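Local structure of NEDD8-conjugating enzyme UBC12 (Saccharomyces cerevisiae, 3O2U) at residues A[70-75]-A[140-145]; A[145-150]-A[158-163]; A[104-109]-A[153-158]. The protein accepts the ubiquitin-like protein RUB1 (NEDD8) from its E1 enzyme and transfers it covalently to other proteins, chiefly the cullin CDC53. All blocks are in the same frame, centred on the assembly; numbering follows the deposited sequence.

Interaction 1: residues A[70-75]-A[140-145]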
loop_
_atom_site.group_PDB
_atom_site.type_symbol
_atom_site.label_atom_id
_atom_site.label_comp_id
_atom_site.label_asym_id
_atom_site.label_seq_id
_atom_site.Cartn_x
_atom_site.Cartn_y
_atom_site.Cartn_z
ATOM N N VAL A 70 -6.922 3.552 6.246
ATOM C CA VAL A 70 -8.084 2.690 6.427
ATOM C C VAL A 70 -8.631 2.840 7.852
ATOM O O VAL A 70 -7.906 2.623 8.823
ATOM C CB VAL A 70 -7.713 1.221 6.111
ATOM C CG1 VAL A 70 -8.920 0.313 6.234
ATOM C CG2 VAL A 70 -7.147 1.137 4.677
ATOM N N ARG A 71 -9.900 3.239 7.950
ATOM C CA ARG A 71 -10.601 3.379 9.233
ATOM C C ARG A 71 -11.925 2.603 9.168
ATOM O O ARG A 71 -12.962 3.165 8.832
ATOM C CB ARG A 71 -10.871 4.857 9.535
ATOM C CG ARG A 71 -11.416 5.132 10.948
ATOM C CD ARG A 71 -11.424 6.625 11.225
ATOM N NE ARG A 71 -11.923 6.974 12.562
ATOM C CZ ARG A 71 -13.206 7.221 12.832
ATOM N NH1 ARG A 71 -14.122 7.130 11.872
ATOM N NH2 ARG A 71 -13.579 7.548 14.064
ATOM N N PRO A 72 -11.874 1.301 9.447
ATOM C CA PRO A 72 -13.038 0.418 9.307
ATOM C C PRO A 72 -14.143 0.863 10.252
ATOM O O PRO A 72 -13.834 1.351 11.337
ATOM C CB PRO A 72 -12.499 -0.939 9.767
ATOM C CG PRO A 72 -11.041 -0.856 9.562
ATOM C CD PRO A 72 -10.667 0.561 9.854
ATOM N N ASP A 73 -15.402 0.699 9.869
ATOM C CA ASP A 73 -16.477 1.048 10.792
ATOM C C ASP A 73 -17.200 -0.188 11.318
ATOM O O ASP A 73 -18.266 -0.080 11.930
ATOM C CB ASP A 73 -17.453 2.032 10.154
ATOM C CG ASP A 73 -18.140 1.467 8.921
ATOM O OD1 ASP A 73 -17.829 0.324 8.527
ATOM O OD2 ASP A 73 -18.995 2.176 8.348
ATOM N N GLU A 74 -16.602 -1.354 11.080
ATOM C CA GLU A 74 -17.103 -2.625 11.588
ATOM C C GLU A 74 -15.934 -3.605 11.763
ATOM O O GLU A 74 -14.821 -3.334 11.305
ATOM C CB GLU A 74 -18.170 -3.203 10.644
ATOM C CG GLU A 74 -17.671 -3.489 9.229
ATOM C CD GLU A 74 -18.765 -4.041 8.306
ATOM O OE1 GLU A 74 -19.956 -4.055 8.703
ATOM O OE2 GLU A 74 -18.432 -4.462 7.180
ATOM N N GLY A 75 -16.172 -4.726 12.443
ATOM C CA GLY A 75 -15.137 -5.731 12.632
ATOM C C GLY A 75 -14.175 -5.497 13.797
ATOM O O GLY A 75 -14.328 -4.566 14.591
ATOM N N PHE A 140 -10.321 -4.886 3.029
ATOM C CA PHE A 140 -10.822 -6.247 3.262
ATOM C C PHE A 140 -9.961 -7.063 4.243
ATOM O O PHE A 140 -10.453 -7.977 4.906
ATOM C CB PHE A 140 -10.933 -6.969 1.910
ATOM C CG PHE A 140 -11.789 -8.208 1.936
ATOM C CD1 PHE A 140 -13.158 -8.118 2.110
ATOM C CD2 PHE A 140 -11.221 -9.463 1.766
ATOM C CE1 PHE A 140 -13.949 -9.272 2.127
ATOM C CE2 PHE A 140 -12.004 -10.613 1.782
ATOM C CZ PHE A 140 -13.365 -10.517 1.961
ATOM N N LEU A 141 -8.674 -6.738 4.334
ATOM C CA LEU A 141 -7.799 -7.379 5.311
ATOM C C LEU A 141 -8.309 -7.176 6.737
ATOM O O LEU A 141 -8.118 -8.019 7.610
ATOM C CB LEU A 141 -6.379 -6.798 5.236
ATOM C CG LEU A 141 -5.385 -7.242 4.162
ATOM C CD1 LEU A 141 -4.141 -6.380 4.262
ATOM C CD2 LEU A 141 -5.013 -8.707 4.316
ATOM N N PHE A 142 -8.924 -6.031 6.980
ATOM C CA PHE A 142 -9.400 -5.704 8.319
ATOM C C PHE A 142 -10.825 -6.186 8.550
ATOM O O PHE A 142 -11.236 -6.391 9.694
ATOM C CB PHE A 142 -9.290 -4.197 8.566
ATOM C CG PHE A 142 -7.865 -3.703 8.552
ATOM C CD1 PHE A 142 -7.306 -3.199 7.390
ATOM C CD2 PHE A 142 -7.075 -3.802 9.686
ATOM C CE1 PHE A 142 -5.983 -2.756 7.365
ATOM C CE2 PHE A 142 -5.739 -3.382 9.666
ATOM C CZ PHE A 142 -5.194 -2.867 8.499
ATOM N N LEU A 143 -11.568 -6.364 7.461
ATOM C CA LEU A 143 -12.928 -6.889 7.526
ATOM C C LEU A 143 -12.934 -8.412 7.612
ATOM O O LEU A 143 -13.781 -9.005 8.281
ATOM C CB LEU A 143 -13.724 -6.434 6.307
ATOM C CG LEU A 143 -13.770 -4.919 6.198
ATOM C CD1 LEU A 143 -14.610 -4.472 5.006
ATOM C CD2 LEU A 143 -14.302 -4.328 7.489
ATOM N N GLU A 144 -11.991 -9.038 6.924
ATOM C CA GLU A 144 -11.848 -10.485 6.960
ATOM C C GLU A 144 -10.393 -10.910 7.082
ATOM O O GLU A 144 -9.777 -11.341 6.100
ATOM C CB GLU A 144 -12.501 -11.124 5.730
ATOM C CG GLU A 144 -13.990 -11.380 5.892
ATOM C CD GLU A 144 -14.289 -12.332 7.047
ATOM O OE1 GLU A 144 -14.010 -13.549 6.913
ATOM O OE2 GLU A 144 -14.801 -11.860 8.089
ATOM N N PRO A 145 -9.831 -10.789 8.299
ATOM C CA PRO A 145 -8.455 -11.230 8.511
ATOM C C PRO A 145 -8.377 -12.731 8.289
ATOM O O PRO A 145 -9.319 -13.455 8.605
ATOM C CB PRO A 145 -8.200 -10.915 9.994
ATOM C CG PRO A 145 -9.232 -9.930 10.374
ATOM C CD PRO A 145 -10.433 -10.241 9.525
HETATM O O HOH W 1 -12.144 -4.197 11.325
#
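F142 and L143, in the last turn of helix 131-143, pack against V70, P72 and E74 where strand 65-70 runs out into a loop; the contact is largely buried and apolar, with a single water joining the two backbones. F142 carries the buried half and L143 the more exposed half. The CG of F142 lies opposite the carbonyl carbon across CA-CB (chi1 -64°), which carries the ring down beside V70, while CB stays level with the proline. P72 brings CG to within 3.9 Å of F142 CB. Deeper in, V70 uses its CG1 branch, 4.0 Å from CD1 of the F142 ring, and meets the ring at a slant, as the proline does.

L143 serves the outer part of the contact with one methyl. Its CD2 sits 3.9 Å from CG of E74, the two side chains running roughly at right angles. Here, on the solvent-exposed side, E74 lends its aliphatic carbon, and its OE2 is also near, 4.1 Å from L143 CD2.

Beside this packing, the water donates to two carbonyls: E74 O at 2.8 Å from the water O and F142 O at 2.9 Å. The second is a carbonyl at the end of the helix, and the water gives it a donor there, while E144 N closes the final turn on F140 O at 2.8 Å. G75 lies beside this end of the helix.

The arrangement pins the end of a helix to the sheet of the UBC fold. The F142 ring reaches I82 and F84 of strand 82-87 and meets Y77 and H107 edge-to-face, while V70 bonds through its backbone to I82 and rests its side chain on F84.

Interaction 2: residues A[145-150]-A[158-163]; sequences PNPNDP and LLCEGE
The two backbones come nearest at P147 and L159, whose CA atoms are 6.6 Å apart, the loop passing the last turn of helix 153-160 without any hydrogen bond between them. What joins them is one leucine methyl set against two prolines. L159 has CG trans to its backbone N (chi1 -173°), which carries CG toward the loop, and chi2 (49°) turns CD2 to the prolines. There CD2 lies 3.9 Å from P145 CB and 3.8 Å from P145 O. The same methyl also reaches the second proline, 4.0 Å from P147 N, with the two side chains roughly perpendicular. One residue further along, C160 adds its sulfur, SG standing 3.9 Å from P147 CB on the solvent-exposed side.

This loop is the link between helices 131-143 and 153-160 of the UBC fold, and it is shaped by a type I beta turn from N146 to D149. N146 also makes an Asx turn: its OD1 accepts from N148 N at 2.9 Å, the donor standing well above the carbonyl plane, 68° out of it. That bond ties the side chain of N146 back onto its own loop, and CB of N146 points away from the helix.

Beyond the pair, P145 leans on H107 and L159 on F166 of helix 163-174. D149 touches C117, the predicted site of the thioester with RUB1.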
loop_
_atom_site.group_PDB
_atom_site.type_symbol
_atom_site.label_atom_id
_atom_site.label_comp_id
_atom_site.label_asym_id
_atom_site.label_seq_id
_atom_site.Cartn_x
_atom_site.Cartn_y
_atom_site.Cartn_z
ATOM N N PRO A 145 -9.831 -10.789 8.299
ATOM C CA PRO A 145 -8.455 -11.230 8.511
ATOM C C PRO A 145 -8.377 -12.731 8.289
ATOM O O PRO A 145 -9.319 -13.455 8.605
ATOM C CB PRO A 145 -8.200 -10.915 9.994
ATOM C CG PRO A 145 -9.232 -9.930 10.374
ATOM C CD PRO A 145 -10.433 -10.241 9.525
ATOM N N ASN A 146 -7.253 -13.180 7.757
ATOM C CA ASN A 146 -7.054 -14.574 7.410
ATOM C C ASN A 146 -5.844 -15.102 8.168
ATOM O O ASN A 146 -4.751 -14.545 8.061
ATOM C CB ASN A 146 -6.827 -14.678 5.896
ATOM C CG ASN A 146 -6.593 -16.100 5.426
ATOM O OD1 ASN A 146 -6.693 -17.055 6.198
ATOM N ND2 ASN A 146 -6.280 -16.246 4.143
ATOM N N PRO A 147 -6.023 -16.183 8.939
ATOM C CA PRO A 147 -4.874 -16.683 9.696
ATOM C C PRO A 147 -3.900 -17.494 8.842
ATOM O O PRO A 147 -2.895 -17.977 9.368
ATOM C CB PRO A 147 -5.513 -17.584 10.763
ATOM C CG PRO A 147 -6.889 -17.910 10.257
ATOM C CD PRO A 147 -7.200 -17.057 9.056
ATOM N N ASN A 148 -4.170 -17.615 7.546
ATOM C CA ASN A 148 -3.386 -18.496 6.679
ATOM C C ASN A 148 -2.181 -17.868 5.973
ATOM O O ASN A 148 -1.430 -18.560 5.282
ATOM C CB ASN A 148 -4.304 -19.183 5.666
ATOM C CG ASN A 148 -5.366 -20.036 6.339
ATOM O OD1 ASN A 148 -5.067 -20.807 7.254
ATOM N ND2 ASN A 148 -6.611 -19.894 5.901
ATOM N N ASP A 149 -1.993 -16.565 6.139
ATOM C CA ASP A 149 -0.787 -15.905 5.639
ATOM C C ASP A 149 -0.099 -15.190 6.789
ATOM O O ASP A 149 -0.032 -13.957 6.807
ATOM C CB ASP A 149 -1.134 -14.902 4.545
ATOM C CG ASP A 149 -1.610 -15.571 3.282
ATOM O OD1 ASP A 149 -0.783 -15.745 2.364
ATOM O OD2 ASP A 149 -2.807 -15.931 3.213
ATOM N N PRO A 150 0.411 -15.966 7.757
ATOM C CA PRO A 150 0.786 -15.427 9.065
ATOM C C PRO A 150 2.145 -14.738 9.053
ATOM O O PRO A 150 3.164 -15.407 9.226
ATOM C CB PRO A 150 0.848 -16.679 9.960
ATOM C CG PRO A 150 0.419 -17.850 9.091
ATOM C CD PRO A 150 0.650 -17.415 7.677
ATOM N N LEU A 158 -3.968 -16.278 17.876
ATOM C CA LEU A 158 -5.110 -15.759 18.630
ATOM C C LEU A 158 -6.417 -15.781 17.846
ATOM O O LEU A 158 -7.496 -15.950 18.419
ATOM C CB LEU A 158 -4.840 -14.333 19.093
ATOM C CG LEU A 158 -4.574 -14.146 20.580
ATOM C CD1 LEU A 158 -3.116 -13.762 20.821
ATOM C CD2 LEU A 158 -5.506 -13.094 21.129
ATOM N N LEU A 159 -6.317 -15.580 16.538
ATOM C CA LEU A 159 -7.491 -15.543 15.684
ATOM C C LEU A 159 -8.097 -16.941 15.644
ATOM O O LEU A 159 -9.316 -17.105 15.663
ATOM C CB LEU A 159 -7.109 -15.059 14.283
ATOM C CG LEU A 159 -8.247 -14.805 13.283
ATOM C CD1 LEU A 159 -9.347 -13.947 13.899
ATOM C CD2 LEU A 159 -7.700 -14.172 12.018
ATOM N N CYS A 160 -7.231 -17.949 15.612
ATOM C CA CYS A 160 -7.670 -19.336 15.695
ATOM C C CYS A 160 -8.266 -19.659 17.066
ATOM O O CYS A 160 -9.213 -20.434 17.169
ATOM C CB CYS A 160 -6.513 -20.283 15.387
ATOM S SG CYS A 160 -5.821 -20.077 13.729
ATOM N N GLU A 161 -7.711 -19.049 18.112
ATOM C CA GLU A 161 -8.161 -19.282 19.486
ATOM C C GLU A 161 -9.532 -18.685 19.809
ATOM O O GLU A 161 -9.939 -18.655 20.972
ATOM C CB GLU A 161 -7.142 -18.721 20.483
ATOM C CG GLU A 161 -6.146 -19.728 21.026
ATOM C CD GLU A 161 -5.220 -19.103 22.054
ATOM O OE1 GLU A 161 -5.662 -18.156 22.741
ATOM O OE2 GLU A 161 -4.056 -19.547 22.173
ATOM N N GLY A 162 -10.240 -18.199 18.798
ATOM C CA GLY A 162 -11.571 -17.665 19.022
ATOM C C GLY A 162 -11.707 -16.171 18.822
ATOM O O GLY A 162 -10.717 -15.440 18.745
ATOM N N GLU A 163 -12.954 -15.715 18.761
ATOM C CA GLU A 163 -13.270 -14.342 18.388
ATOM C C GLU A 163 -13.258 -13.356 19.554
ATOM O O GLU A 163 -12.868 -12.199 19.383
ATOM C CB GLU A 163 -14.627 -14.294 17.682
ATOM C CG GLU A 163 -14.689 -15.162 16.437
ATOM C CD GLU A 163 -16.064 -15.162 15.789
ATOM O OE1 GLU A 163 -16.196 -15.708 14.670
ATOM O OE2 GLU A 163 -17.010 -14.614 16.397
#

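Interaction 3: residues A[104-109]-A[153-158]; sequences KIFHPN and KDAAKL
A155 sets its methyl squarely on the ring of F106: CB is 3.7 Å from the ring centroid and only 9° off the ring normal, a CH-pi contact. The ring gets there because CG of F106 is trans to the backbone N (chi1 -165°), which sends it out to the helix. Packing is tight at the far end of the ring, where F106 CZ lies 3.3 Å from A155 CA. Around the same end, L158 CD1 comes in at the edge, 3.8 Å from CZ of F106, and D154 CB stands 3.8 Å from F106 CE1.

The methyl of A155 is shared. Its CB also lies 3.4 Å from P108 N, and P108 in turn brings CB to 4.0 Å from A156 N, where the loop and helix backbones come nearest. H107, P108 and N109 are the HPN motif of the E2 family; of its three residues helix 153-160 meets chiefly P108, with the carbonyl carbon of H107 also near A155 CB. With a serine in place of F106, A155 would probably lose the aromatic face beneath its methyl, leaving a gap between loop and helix and L158 CD1 without its neighbour at the ring edge.

Inside the motif, H107 NE2 donates to N109 OD1 at 3.1 Å, the donor tilted from the amide plane. The other end of that amide, N109 ND2, is bonded to the carbonyls of N146 and D149, which fixes its rotation. Further out, Y77 OH is hydrogen-bonded to F106 O, and N152 OD1 to the backbone N of A155 near the start of the helix.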
loop_
_atom_site.group_PDB
_atom_site.type_symbol
_atom_site.label_atom_id
_atom_site.label_comp_id
_atom_site.label_asym_id
_atom_site.label_seq_id
_atom_site.Cartn_x
_atom_site.Cartn_y
_atom_site.Cartn_z
ATOM N N LYS A 104 2.545 -0.038 13.832
ATOM C CA LYS A 104 2.685 -1.347 14.446
ATOM C C LYS A 104 1.298 -1.813 14.856
ATOM O O LYS A 104 0.690 -1.272 15.800
ATOM C CB LYS A 104 3.589 -1.271 15.678
ATOM C CG LYS A 104 4.954 -0.647 15.405
ATOM C CD LYS A 104 5.912 -0.934 16.559
ATOM C CE LYS A 104 7.160 -0.057 16.482
ATOM N NZ LYS A 104 7.724 0.220 17.851
ATOM N N ILE A 105 0.774 -2.797 14.139
ATOM C CA ILE A 105 -0.562 -3.291 14.466
ATOM C C ILE A 105 -0.600 -4.814 14.621
ATOM O O ILE A 105 0.214 -5.537 14.043
ATOM C CB ILE A 105 -1.643 -2.802 13.465
ATOM C CG1 ILE A 105 -1.482 -3.476 12.115
ATOM C CG2 ILE A 105 -1.606 -1.265 13.293
ATOM C CD1 ILE A 105 -2.798 -3.594 11.387
ATOM N N PHE A 106 -1.556 -5.286 15.410
ATOM C CA PHE A 106 -1.696 -6.711 15.684
ATOM C C PHE A 106 -2.610 -7.327 14.630
ATOM O O PHE A 106 -3.824 -7.280 14.756
ATOM C CB PHE A 106 -2.307 -6.900 17.066
ATOM C CG PHE A 106 -2.180 -8.289 17.601
ATOM C CD1 PHE A 106 -0.929 -8.824 17.883
ATOM C CD2 PHE A 106 -3.311 -9.051 17.857
ATOM C CE1 PHE A 106 -0.808 -10.097 18.394
ATOM C CE2 PHE A 106 -3.193 -10.332 18.366
ATOM C CZ PHE A 106 -1.947 -10.855 18.633
ATOM N N HIS A 107 -2.019 -7.870 13.574
ATOM C CA HIS A 107 -2.798 -8.433 12.479
ATOM C C HIS A 107 -2.012 -9.584 11.853
ATOM O O HIS A 107 -0.810 -9.465 11.620
ATOM C CB HIS A 107 -3.085 -7.352 11.434
ATOM C CG HIS A 107 -3.996 -7.805 10.338
ATOM N ND1 HIS A 107 -5.296 -7.371 10.228
ATOM C CD2 HIS A 107 -3.796 -8.671 9.318
ATOM C CE1 HIS A 107 -5.858 -7.935 9.171
ATOM N NE2 HIS A 107 -4.971 -8.737 8.613
ATOM N N PRO A 108 -2.682 -10.712 11.593
ATOM C CA PRO A 108 -1.964 -11.893 11.096
ATOM C C PRO A 108 -1.214 -11.616 9.792
ATOM O O PRO A 108 -0.169 -12.222 9.554
ATOM C CB PRO A 108 -3.077 -12.918 10.852
ATOM C CG PRO A 108 -4.355 -12.163 10.919
ATOM C CD PRO A 108 -4.124 -10.950 11.750
ATOM N N ASN A 109 -1.712 -10.683 8.983
ATOM C CA ASN A 109 -1.170 -10.510 7.638
ATOM C C ASN A 109 -0.184 -9.333 7.483
ATOM O O ASN A 109 0.276 -9.034 6.379
ATOM C CB ASN A 109 -2.318 -10.455 6.620
ATOM C CG ASN A 109 -3.338 -11.581 6.831
ATOM O OD1 ASN A 109 -4.545 -11.339 6.960
ATOM N ND2 ASN A 109 -2.853 -12.817 6.865
ATOM N N LYS A 153 2.763 -14.260 13.844
ATOM C CA LYS A 153 2.309 -15.553 14.339
ATOM C C LYS A 153 1.433 -15.429 15.573
ATOM O O LYS A 153 0.506 -16.209 15.748
ATOM C CB LYS A 153 3.502 -16.472 14.616
ATOM C CG LYS A 153 4.192 -16.966 13.354
ATOM C CD LYS A 153 5.586 -17.508 13.661
ATOM C CE LYS A 153 5.551 -18.549 14.776
ATOM N NZ LYS A 153 6.918 -19.013 15.155
ATOM N N ASP A 154 1.715 -14.451 16.428
ATOM C CA ASP A 154 0.896 -14.251 17.624
ATOM C C ASP A 154 -0.555 -13.924 17.272
ATOM O O ASP A 154 -1.485 -14.463 17.877
ATOM C CB ASP A 154 1.473 -13.140 18.498
ATOM C CG ASP A 154 2.819 -13.503 19.092
ATOM O OD1 ASP A 154 3.137 -14.709 19.150
ATOM O OD2 ASP A 154 3.556 -12.575 19.502
ATOM N N ALA A 155 -0.746 -13.025 16.306
ATOM C CA ALA A 155 -2.092 -12.690 15.847
ATOM C C ALA A 155 -2.759 -13.882 15.174
ATOM O O ALA A 155 -3.928 -14.144 15.408
ATOM C CB ALA A 155 -2.077 -11.479 14.901
ATOM N N ALA A 156 -2.013 -14.591 14.327
ATOM C CA ALA A 156 -2.552 -15.770 13.644
ATOM C C ALA A 156 -3.044 -16.805 14.661
ATOM O O ALA A 156 -4.126 -17.359 14.514
ATOM C CB ALA A 156 -1.517 -16.383 12.695
ATOM N N LYS A 157 -2.255 -17.040 15.705
ATOM C CA LYS A 157 -2.649 -17.978 16.758
ATOM C C LYS A 157 -3.917 -17.542 17.467
ATOM O O LYS A 157 -4.833 -18.340 17.647
ATOM C CB LYS A 157 -1.531 -18.152 17.787
ATOM C CG LYS A 157 -0.318 -18.901 17.271
ATOM C CD LYS A 157 0.808 -18.885 18.303
ATOM C CE LYS A 157 2.099 -19.472 17.741
ATOM N NZ LYS A 157 3.291 -19.006 18.509
ATOM N N LEU A 158 -3.968 -16.278 17.876
ATOM C CA LEU A 158 -5.110 -15.759 18.630
ATOM C C LEU A 158 -6.417 -15.781 17.846
ATOM O O LEU A 158 -7.496 -15.950 18.419
ATOM C CB LEU A 158 -4.840 -14.333 19.093
ATOM C CG LEU A 158 -4.574 -14.146 20.580
ATOM C CD1 LEU A 158 -3.116 -13.762 20.821
ATOM C CD2 LEU A 158 -5.506 -13.094 21.129
#

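Interactions 1 and 3 are largely buried, whereas interaction 2 lies at the surface. Interactions 2 and 3 both use helix 153-160: 145-150 takes its last turn, 104-109 its first turns. Interaction 1 instead anchors the end of the preceding helix, 131-143, to the end of strand 65-70 and the loop that follows, and P145 passes from that segment into interaction 2. The chemistry follows the place: an aromatic ring beside valine and proline with a bridging water in interaction 1, a leucine methyl and a sulfur on prolines in interaction 2, a methyl over a ring face in interaction 3. I105 of interaction 3 packs on F142 of interaction 1.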